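Local coordinates for protein putative Acetyltransferase from the GNAT family (PDB 3EC4) that is a putative GNAT-family acetyltransferase that probably transfers an acyl group from acyl-coenzyme A to an acceptor substrate, at residues 62-67 against 220-225; 99-104 against 135-140; 150-155 against 189-194. All blocks are in the same frame, centred on the assembly; numbering follows the deposited sequence. Where two conformers were deposited one is given.

Interaction 1 (62-67 against 220-225)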
loop_
_atom_site.group_PDB
_atom_site.type_symbol
_atom_site.label_atom_id
_atom_site.label_comp_id
_atom_site.label_asym_id
_atom_site.label_seq_id
_atom_site.Cartn_x
_atom_site.Cartn_y
_atom_site.Cartn_z
ATOM N N ILE A 62 4.143 -6.321 -12.895
ATOM C CA ILE A 62 3.421 -6.657 -11.680
ATOM C C ILE A 62 4.358 -6.533 -10.484
ATOM O O ILE A 62 5.565 -6.846 -10.555
ATOM C CB ILE A 62 2.794 -8.080 -11.721
ATOM C CG1 ILE A 62 3.839 -9.154 -12.119
ATOM C CG2 ILE A 62 1.549 -8.135 -12.645
ATOM C CD1 ILE A 62 3.323 -10.587 -11.887
ATOM N N TRP A 63 3.798 -6.052 -9.380
ATOM C CA TRP A 63 4.497 -5.995 -8.128
ATOM C C TRP A 63 4.025 -7.126 -7.255
ATOM O O TRP A 63 2.807 -7.345 -7.092
ATOM C CB TRP A 63 4.227 -4.705 -7.359
ATOM C CG TRP A 63 5.039 -3.538 -7.775
ATOM C CD1 TRP A 63 4.652 -2.527 -8.585
ATOM C CD2 TRP A 63 6.376 -3.245 -7.371
ATOM N NE1 TRP A 63 5.657 -1.607 -8.720
ATOM C CE2 TRP A 63 6.730 -2.019 -7.979
ATOM C CE3 TRP A 63 7.319 -3.896 -6.568
ATOM C CZ2 TRP A 63 7.986 -1.444 -7.827
ATOM C CZ3 TRP A 63 8.573 -3.307 -6.425
ATOM C CH2 TRP A 63 8.883 -2.097 -7.052
ATOM N N LEU A 64 5.016 -7.775 -6.647
ATOM C CA LEU A 64 4.836 -8.821 -5.648
ATOM C C LEU A 64 5.440 -8.390 -4.301
ATOM O O LEU A 64 6.478 -7.739 -4.261
ATOM C CB LEU A 64 5.464 -10.125 -6.124
ATOM C CG LEU A 64 5.033 -10.594 -7.512
ATOM C CD1 LEU A 64 6.175 -10.400 -8.471
ATOM C CD2 LEU A 64 4.558 -12.063 -7.478
ATOM N N VAL A 65 4.760 -8.751 -3.234
ATOM C CA VAL A 65 5.167 -8.411 -1.844
ATOM C C VAL A 65 5.190 -9.742 -1.102
ATOM O O VAL A 65 4.132 -10.341 -0.858
ATOM C CB VAL A 65 4.243 -7.369 -1.171
ATOM C CG1 VAL A 65 4.776 -7.044 0.223
ATOM C CG2 VAL A 65 4.177 -6.092 -2.041
ATOM N N GLU A 66 6.407 -10.227 -0.850
ATOM C CA GLU A 66 6.644 -11.548 -0.284
ATOM C C GLU A 66 7.769 -11.486 0.714
ATOM O O GLU A 66 8.461 -10.485 0.773
ATOM C CB GLU A 66 6.951 -12.552 -1.381
ATOM C CG GLU A 66 5.872 -12.620 -2.469
ATOM C CD GLU A 66 4.582 -13.332 -2.048
ATOM O OE1 GLU A 66 4.587 -14.023 -1.014
ATOM O OE2 GLU A 66 3.544 -13.225 -2.768
ATOM N N PRO A 67 7.974 -12.553 1.501
ATOM C CA PRO A 67 9.136 -12.466 2.407
ATOM C C PRO A 67 10.503 -12.335 1.663
ATOM O O PRO A 67 11.315 -11.511 2.054
ATOM C CB PRO A 67 9.019 -13.757 3.242
ATOM C CG PRO A 67 7.556 -14.084 3.249
ATOM C CD PRO A 67 7.138 -13.738 1.786
ATOM N N THR A 220 10.150 -8.238 0.973
ATOM C CA THR A 220 10.696 -7.818 -0.315
ATOM C C THR A 220 9.596 -7.567 -1.341
ATOM O O THR A 220 8.736 -8.436 -1.573
ATOM C CB THR A 220 11.629 -8.883 -0.887
ATOM O OG1 THR A 220 12.589 -9.245 0.119
ATOM C CG2 THR A 220 12.346 -8.397 -2.141
ATOM N N ALA A 221 9.664 -6.381 -1.952
ATOM C CA ALA A 221 8.829 -6.037 -3.108
ATOM C C ALA A 221 9.622 -6.356 -4.363
ATOM O O ALA A 221 10.748 -5.853 -4.523
ATOM C CB ALA A 221 8.477 -4.551 -3.087
ATOM N N THR A 222 9.055 -7.197 -5.223
ATOM C CA THR A 222 9.652 -7.515 -6.543
ATOM C C THR A 222 8.767 -6.976 -7.683
ATOM O O THR A 222 7.559 -7.199 -7.678
ATOM C CB THR A 222 9.833 -9.036 -6.738
ATOM O OG1 THR A 222 10.780 -9.583 -5.788
ATOM C CG2 THR A 222 10.247 -9.352 -8.159
ATOM N N LEU A 223 9.383 -6.272 -8.630
ATOM C CA LEU A 223 8.734 -5.785 -9.842
ATOM C C LEU A 223 9.201 -6.629 -11.028
ATOM O O LEU A 223 10.401 -6.632 -11.398
ATOM C CB LEU A 223 9.048 -4.295 -10.057
ATOM C CG LEU A 223 8.345 -3.685 -11.269
ATOM C CD1 LEU A 223 6.796 -3.757 -11.084
ATOM C CD2 LEU A 223 8.861 -2.240 -11.414
ATOM N N LEU A 224 8.253 -7.376 -11.593
ATOM C CA LEU A 224 8.483 -8.183 -12.775
ATOM C C LEU A 224 7.840 -7.550 -14.001
ATOM O O LEU A 224 6.656 -7.119 -13.961
ATOM C CB LEU A 224 7.937 -9.627 -12.614
ATOM C CG LEU A 224 8.533 -10.490 -11.488
ATOM C CD1 LEU A 224 7.790 -11.863 -11.477
ATOM C CD2 LEU A 224 10.061 -10.651 -11.602
ATOM N N GLY A 225 8.628 -7.553 -15.084
ATOM C CA GLY A 225 8.166 -7.260 -16.457
ATOM C C GLY A 225 8.326 -8.451 -17.395
ATOM O O GLY A 225 8.749 -9.526 -16.988
#
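Trp-63 lies across Leu-223 and reaches Ala-221, and its indole can be followed outward atom by atom. Trp-63 CB starts 4.2 Å from Thr-222 O. From there CG sits beside the backbone N, anti to the carbonyl carbon (chi1 -82°), which folds the ring back over strand 220-225. The five-membered ring of Trp-63 receives Leu-223 CD1 on one face: this methyl stands 3.4 Å from the ring centroid and only 10° off the normal, a CH-pi contact. Further along, Trp-63 CE3 passes Thr-222 O, Trp-63 CZ3 reaches Ala-221 CB at 3.6 Å, and Trp-63 CH2 comes to rest 3.7 Å from Leu-223 CB.

The backbones beneath form an antiparallel ladder. Ile-62, Leu-64 and Glu-66 make paired N-H...O bonds with Leu-224, Thr-222 and Thr-220, six in all, while Trp-63 and Val-65 face Leu-223 and Ala-221 as non-hydrogen-bonded pairs. Strand 61-66 is thereby attached as an outermost strand of the large mixed sheet; strand 214-226, next inward, pairs in turn with strand 76-88. At the strand's other edge the Trp-63 backbone bonds to Pro-39 and Ala-41.

The apolar residues of the opposite face are Ile-62, Leu-64 and Leu-224. Leu-64 CD1 touches Leu-224 CD1 at 3.7 Å, and Ile-62 CG1 packs more loosely on Leu-224 CB. Two polar side chains on this face turn to partners elsewhere: the Glu-66 carboxylate forms a salt bridge with Arg-10, and Thr-222 OG1 bonds to Val-70 N.

Interaction 2 (99-104 against 135-140); sequences PGIVAL and YGVRID
Ile-101 and Tyr-135 meet with their side chains crossed at about a right angle, on the face of the sheet that helix 174-188 packs against. This is the antiparallel pairing of what correspond to the first two strands of the GNAT fold, and the short strand 102-103 is the last one at this end of the sheet. Ile-101 CG2, anti to its backbone N, presses on Tyr-135 CB at 3.6 Å, and both residues touch Leu-178 and Lys-181 of the helix.

The phenol ring leans from there toward Ala-103. Val-102 O lies at the ring's edge, near its plane; Tyr-135 CD1 has Ala-103 CA at 3.7 Å, while Tyr-135 CE1 reaches Ala-103 CB at the longer distance of 4.1 Å.

Leu-104 approaches from the other face, where Gly-136 has no side chain to hold it off. Leu-104 CG lies 3.6 Å from Gly-136 N and Leu-104 CD1 3.5 Å from Tyr-135 O, so the isobutyl group lies along bare backbone. Val-102 adds CG2 against Gly-136 O. Two backbone bonds join Val-102 and Gly-136, one each way. Arg-138 carries its guanidinium away from the pairing to Asp-108 and Glu-111.

Beyond the last direct bond the two backbones move apart, and one water spans the gap: it donates to Gly-100 O at 2.6 Å and accepts from Arg-138 N at 2.9 Å.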
loop_
_atom_site.group_PDB
_atom_site.type_symbol
_atom_site.label_atom_id
_atom_site.label_comp_id
_atom_site.label_asym_id
_atom_site.label_seq_id
_atom_site.Cartn_x
_atom_site.Cartn_y
_atom_site.Cartn_z
ATOM N N PRO A 99 -9.503 18.396 13.700
ATOM C CA PRO A 99 -10.547 18.739 12.731
ATOM C C PRO A 99 -10.054 19.296 11.392
ATOM O O PRO A 99 -10.828 19.298 10.431
ATOM C CB PRO A 99 -11.388 19.776 13.474
ATOM C CG PRO A 99 -10.906 19.789 14.863
ATOM C CD PRO A 99 -9.533 19.284 14.870
ATOM N N GLY A 100 -8.801 19.725 11.310
ATOM C CA GLY A 100 -8.183 20.110 10.039
ATOM C C GLY A 100 -8.014 18.952 9.041
ATOM O O GLY A 100 -7.713 19.179 7.855
ATOM N N ILE A 101 -8.181 17.715 9.493
ATOM C CA ILE A 101 -8.086 16.574 8.577
ATOM C C ILE A 101 -9.490 16.317 8.036
ATOM O O ILE A 101 -10.444 16.154 8.823
ATOM C CB ILE A 101 -7.536 15.316 9.269
ATOM C CG1 ILE A 101 -6.244 15.598 10.022
ATOM C CG2 ILE A 101 -7.334 14.155 8.242
ATOM C CD1 ILE A 101 -5.203 16.283 9.194
ATOM N N VAL A 102 -9.628 16.321 6.708
ATOM C CA VAL A 102 -10.909 16.126 6.025
ATOM C C VAL A 102 -10.956 14.796 5.277
ATOM O O VAL A 102 -9.969 14.362 4.707
ATOM C CB VAL A 102 -11.211 17.301 5.024
ATOM C CG1 VAL A 102 -11.339 18.657 5.771
ATOM C CG2 VAL A 102 -10.137 17.400 3.934
ATOM N N ALA A 103 -12.097 14.117 5.313
ATOM C CA ALA A 103 -12.305 12.938 4.481
ATOM C C ALA A 103 -12.309 13.347 2.989
ATOM O O ALA A 103 -12.899 14.357 2.601
ATOM C CB ALA A 103 -13.621 12.232 4.845
ATOM N N LEU A 104 -11.639 12.560 2.158
ATOM C CA LEU A 104 -11.642 12.778 0.726
ATOM C C LEU A 104 -12.650 11.873 0.034
ATOM O O LEU A 104 -13.026 10.826 0.549
ATOM C CB LEU A 104 -10.254 12.536 0.159
ATOM C CG LEU A 104 -9.197 13.464 0.795
ATOM C CD1 LEU A 104 -7.811 13.148 0.242
ATOM C CD2 LEU A 104 -9.564 14.935 0.638
ATOM N N TYR A 135 -7.920 10.477 3.631
ATOM C CA TYR A 135 -8.017 11.749 4.306
ATOM C C TYR A 135 -7.009 12.709 3.687
ATOM O O TYR A 135 -6.003 12.289 3.067
ATOM C CB TYR A 135 -7.730 11.561 5.794
ATOM C CG TYR A 135 -8.834 10.812 6.540
ATOM C CD1 TYR A 135 -9.989 11.448 6.894
ATOM C CD2 TYR A 135 -8.712 9.465 6.855
ATOM C CE1 TYR A 135 -10.995 10.783 7.581
ATOM C CE2 TYR A 135 -9.721 8.793 7.543
ATOM C CZ TYR A 135 -10.860 9.475 7.894
ATOM O OH TYR A 135 -11.908 8.836 8.563
ATOM N N GLY A 136 -7.288 13.995 3.847
ATOM C CA GLY A 136 -6.435 15.017 3.302
ATOM C C GLY A 136 -6.352 16.202 4.227
ATOM O O GLY A 136 -7.130 16.332 5.153
ATOM N N VAL A 137 -5.410 17.066 3.902
ATOM C CA VAL A 137 -5.340 18.389 4.488
ATOM C C VAL A 137 -5.275 19.392 3.350
ATOM O O VAL A 137 -4.558 19.181 2.361
ATOM C CB VAL A 137 -4.125 18.591 5.433
ATOM C CG1 VAL A 137 -4.195 19.964 6.085
ATOM C CG2 VAL A 137 -4.078 17.515 6.501
ATOM N N ARG A 138 -6.035 20.472 3.501
ATOM C CA ARG A 138 -6.063 21.554 2.509
ATOM C C ARG A 138 -5.394 22.790 3.063
ATOM O O ARG A 138 -5.602 23.138 4.213
ATOM C CB ARG A 138 -7.499 21.878 2.075
ATOM C CG ARG A 138 -8.159 20.698 1.360
ATOM C CD ARG A 138 -9.120 21.115 0.244
ATOM N NE ARG A 138 -9.367 19.979 -0.647
ATOM C CZ ARG A 138 -9.050 19.921 -1.948
ATOM N NH1 ARG A 138 -8.489 20.947 -2.570
ATOM N NH2 ARG A 138 -9.311 18.822 -2.642
ATOM N N ILE A 139 -4.601 23.434 2.227
ATOM C CA ILE A 139 -3.858 24.659 2.551
ATOM C C ILE A 139 -4.007 25.602 1.336
ATOM O O ILE A 139 -3.743 25.199 0.198
ATOM C CB ILE A 139 -2.361 24.351 2.805
ATOM C CG1 ILE A 139 -2.190 23.496 4.054
ATOM C CG2 ILE A 139 -1.533 25.662 2.936
ATOM C CD1 ILE A 139 -0.739 23.175 4.408
ATOM N N ASP A 140 -4.459 26.829 1.581
ATOM C CA ASP A 140 -4.750 27.835 0.521
ATOM C C ASP A 140 -5.703 27.255 -0.510
ATOM O O ASP A 140 -5.556 27.497 -1.717
ATOM C CB ASP A 140 -3.468 28.305 -0.209
ATOM C CG ASP A 140 -2.364 28.780 0.746
ATOM O OD1 ASP A 140 -2.673 29.570 1.667
ATOM O OD2 ASP A 140 -1.188 28.367 0.551
HETATM O O HOH W 1 -7.735 20.768 5.802
#

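Interaction 3 (150-155 against 189-194); sequences RMRPAP and RGEVPY
Arg-152 and Glu-191 carry the charged half of this contact. The arginine chain, extended from CG to NE, brings Arg-152 NH1 to Glu-191 OE1 at 3.0 Å, a salt bridge with the guanidinium and carboxylate planes 74° apart. Arg-152 NH1 meets OE1 from above the carboxylate plane, about 50° out of it. Arg-189, two residues before the glutamate, grips the same group side-on: Arg-189 NE donates to Glu-191 OE2 at 2.9 Å and Arg-189 NH2 to Glu-191 OE1 at 2.8 Å. Glu-191 OE1 thus accepts two bonds, reached from opposite faces of its plane, and the carboxylate is fixed in rotation. Arg-152 NH2 and Arg-189 NH2 come within 3.3 Å of each other. Glu-149 bonds to both of those nitrogens, so two acidic groups would balance the paired positive charge.

Van der Waals packing centres on Tyr-194 at the other end. Its ring reaches out with CG between the backbone N and the carbonyl carbon (chi1 81°). Tyr-194 CE1 rests 3.6 Å from Pro-153 CD, Tyr-194 OH meets Pro-153 CG, and Met-151, a selenomethionine, brings CB to 3.5 Å from Tyr-194 OH. Pro-11 of helix 11-17 touches both Pro-153 and Tyr-194.

In backbone terms, Gly-190, with positive phi, is the first residue to leave helix 174-188, in a Schellman motif, and turns the chain toward strand 192-198. Strand 157-165, that helix and strand 192-198 form the beta-alpha-beta crossover of the GNAT core, and loop 150-155, leading into the first of these strands, is tied here to the beginning of the last.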
loop_
_atom_site.group_PDB
_atom_site.type_symbol
_atom_site.label_atom_id
_atom_site.label_comp_id
_atom_site.label_asym_id
_atom_site.label_seq_id
_atom_site.Cartn_x
_atom_site.Cartn_y
_atom_site.Cartn_z
ATOM N N ARG A 150 -5.232 0.641 2.303
ATOM C CA ARG A 150 -5.046 -0.250 1.162
ATOM C C ARG A 150 -5.359 -1.711 1.487
ATOM O O ARG A 150 -6.537 -2.039 1.681
ATOM C CB ARG A 150 -3.674 -0.004 0.538
ATOM C CG ARG A 150 -3.488 -0.516 -0.860
ATOM C CD ARG A 150 -2.180 -0.067 -1.466
ATOM N NE ARG A 150 -1.031 -0.669 -0.838
ATOM C CZ ARG A 150 0.234 -0.410 -1.185
ATOM N NH1 ARG A 150 0.550 0.440 -2.169
ATOM N NH2 ARG A 150 1.204 -0.988 -0.540
HETATM N N MSE A 151 -4.362 -2.603 1.520
HETATM C CA MSE A 151 -4.643 -4.042 1.593
HETATM C C MSE A 151 -5.189 -4.475 2.954
HETATM O O MSE A 151 -4.910 -3.866 4.012
HETATM C CB MSE A 151 -3.403 -4.886 1.256
HETATM C CG MSE A 151 -2.824 -4.563 -0.065
HETATM SE SE MSE A 151 -1.436 -5.805 -0.575
HETATM C CE MSE A 151 -0.259 -4.495 -1.437
ATOM N N ARG A 152 -5.978 -5.538 2.919
ATOM C CA ARG A 152 -6.561 -6.110 4.120
ATOM C C ARG A 152 -6.361 -7.620 4.092
ATOM O O ARG A 152 -7.214 -8.331 3.623
ATOM C CB ARG A 152 -8.043 -5.771 4.203
ATOM C CG ARG A 152 -8.276 -4.270 4.421
ATOM C CD ARG A 152 -9.710 -3.886 4.238
ATOM N NE ARG A 152 -9.851 -2.457 4.406
ATOM C CZ ARG A 152 -10.020 -1.841 5.561
ATOM N NH1 ARG A 152 -10.207 -2.532 6.673
ATOM N NH2 ARG A 152 -10.071 -0.508 5.588
ATOM N N PRO A 153 -5.183 -8.091 4.560
ATOM C CA PRO A 153 -4.808 -9.504 4.504
ATOM C C PRO A 153 -5.669 -10.474 5.341
ATOM O O PRO A 153 -5.663 -11.669 5.093
ATOM C CB PRO A 153 -3.344 -9.490 4.955
ATOM C CG PRO A 153 -2.852 -8.085 4.621
ATOM C CD PRO A 153 -4.065 -7.254 5.032
ATOM N N ALA A 154 -6.343 -9.931 6.346
ATOM C CA ALA A 154 -7.338 -10.604 7.146
ATOM C C ALA A 154 -8.326 -9.557 7.688
ATOM O O ALA A 154 -8.013 -8.354 7.708
ATOM C CB ALA A 154 -6.682 -11.389 8.298
ATOM N N PRO A 155 -9.526 -9.990 8.115
ATOM C CA PRO A 155 -10.514 -9.022 8.585
ATOM C C PRO A 155 -10.019 -8.005 9.616
ATOM O O PRO A 155 -10.449 -6.854 9.564
ATOM C CB PRO A 155 -11.632 -9.908 9.140
ATOM C CG PRO A 155 -11.547 -11.130 8.257
ATOM C CD PRO A 155 -10.055 -11.358 8.167
ATOM N N ARG A 189 -12.827 0.449 14.228
ATOM C CA ARG A 189 -13.355 -0.809 13.710
ATOM C C ARG A 189 -12.695 -2.062 14.315
ATOM O O ARG A 189 -13.053 -3.180 13.976
ATOM C CB ARG A 189 -13.229 -0.833 12.155
ATOM C CG ARG A 189 -13.984 0.246 11.434
ATOM C CD ARG A 189 -14.002 0.097 9.920
ATOM N NE ARG A 189 -12.642 0.038 9.383
ATOM C CZ ARG A 189 -11.948 1.050 8.895
ATOM N NH1 ARG A 189 -12.458 2.258 8.739
ATOM N NH2 ARG A 189 -10.693 0.843 8.511
ATOM N N GLY A 190 -11.752 -1.896 15.231
ATOM C CA GLY A 190 -11.079 -3.054 15.827
ATOM C C GLY A 190 -10.067 -3.729 14.925
ATOM O O GLY A 190 -9.805 -4.918 15.068
ATOM N N GLU A 191 -9.502 -2.959 14.010
ATOM C CA GLU A 191 -8.474 -3.431 13.109
ATOM C C GLU A 191 -7.116 -2.924 13.571
ATOM O O GLU A 191 -6.981 -1.813 14.124
ATOM C CB GLU A 191 -8.708 -2.942 11.673
ATOM C CG GLU A 191 -10.031 -3.384 11.104
ATOM C CD GLU A 191 -10.510 -2.498 9.968
ATOM O OE1 GLU A 191 -9.771 -1.579 9.534
ATOM O OE2 GLU A 191 -11.638 -2.728 9.515
ATOM N N VAL A 192 -6.118 -3.749 13.308
ATOM C CA VAL A 192 -4.749 -3.462 13.575
ATOM C C VAL A 192 -4.076 -2.882 12.292
ATOM O O VAL A 192 -4.059 -3.536 11.201
ATOM C CB VAL A 192 -3.992 -4.754 14.038
ATOM C CG1 VAL A 192 -2.478 -4.468 14.168
ATOM C CG2 VAL A 192 -4.591 -5.412 15.324
ATOM N N PRO A 193 -3.546 -1.644 12.387
ATOM C CA PRO A 193 -2.786 -1.057 11.301
ATOM C C PRO A 193 -1.473 -1.748 11.090
ATOM O O PRO A 193 -0.836 -2.171 12.051
ATOM C CB PRO A 193 -2.535 0.400 11.763
ATOM C CG PRO A 193 -3.537 0.642 12.860
ATOM C CD PRO A 193 -3.727 -0.680 13.504
ATOM N N TYR A 194 -1.080 -1.846 9.831
ATOM C CA TYR A 194 0.284 -2.220 9.437
ATOM C C TYR A 194 0.698 -1.411 8.217
ATOM O O TYR A 194 -0.135 -0.812 7.535
ATOM C CB TYR A 194 0.360 -3.727 9.165
ATOM C CG TYR A 194 -0.121 -4.128 7.807
ATOM C CD1 TYR A 194 -1.472 -4.282 7.549
ATOM C CD2 TYR A 194 0.779 -4.420 6.805
ATOM C CE1 TYR A 194 -1.910 -4.647 6.271
ATOM C CE2 TYR A 194 0.367 -4.795 5.572
ATOM C CZ TYR A 194 -0.996 -4.905 5.308
ATOM O OH TYR A 194 -1.412 -5.292 4.053
#

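In the fold
The three contacts are spread along one mixed sheet. Interactions 1 and 2 join its two outermost strands to their neighbours, on opposite sides of the chain's centre and with their centres 32 Å apart. Interaction 3 joins loop and strand in the middle, 21 Å from interaction 1 and 23 Å from interaction 2 between centres; its nearest atoms come within about 5 Å and 7 Å of them. Strands 157-165 and 192-198, beside interaction 3, are the parallel pair that in GNAT relatives splays apart to admit acyl-coenzyme A. An acetate ion, probably from the crystallisation liquor, lies about 2 Å from the Tyr-135 side chain of interaction 2, between nearest atoms.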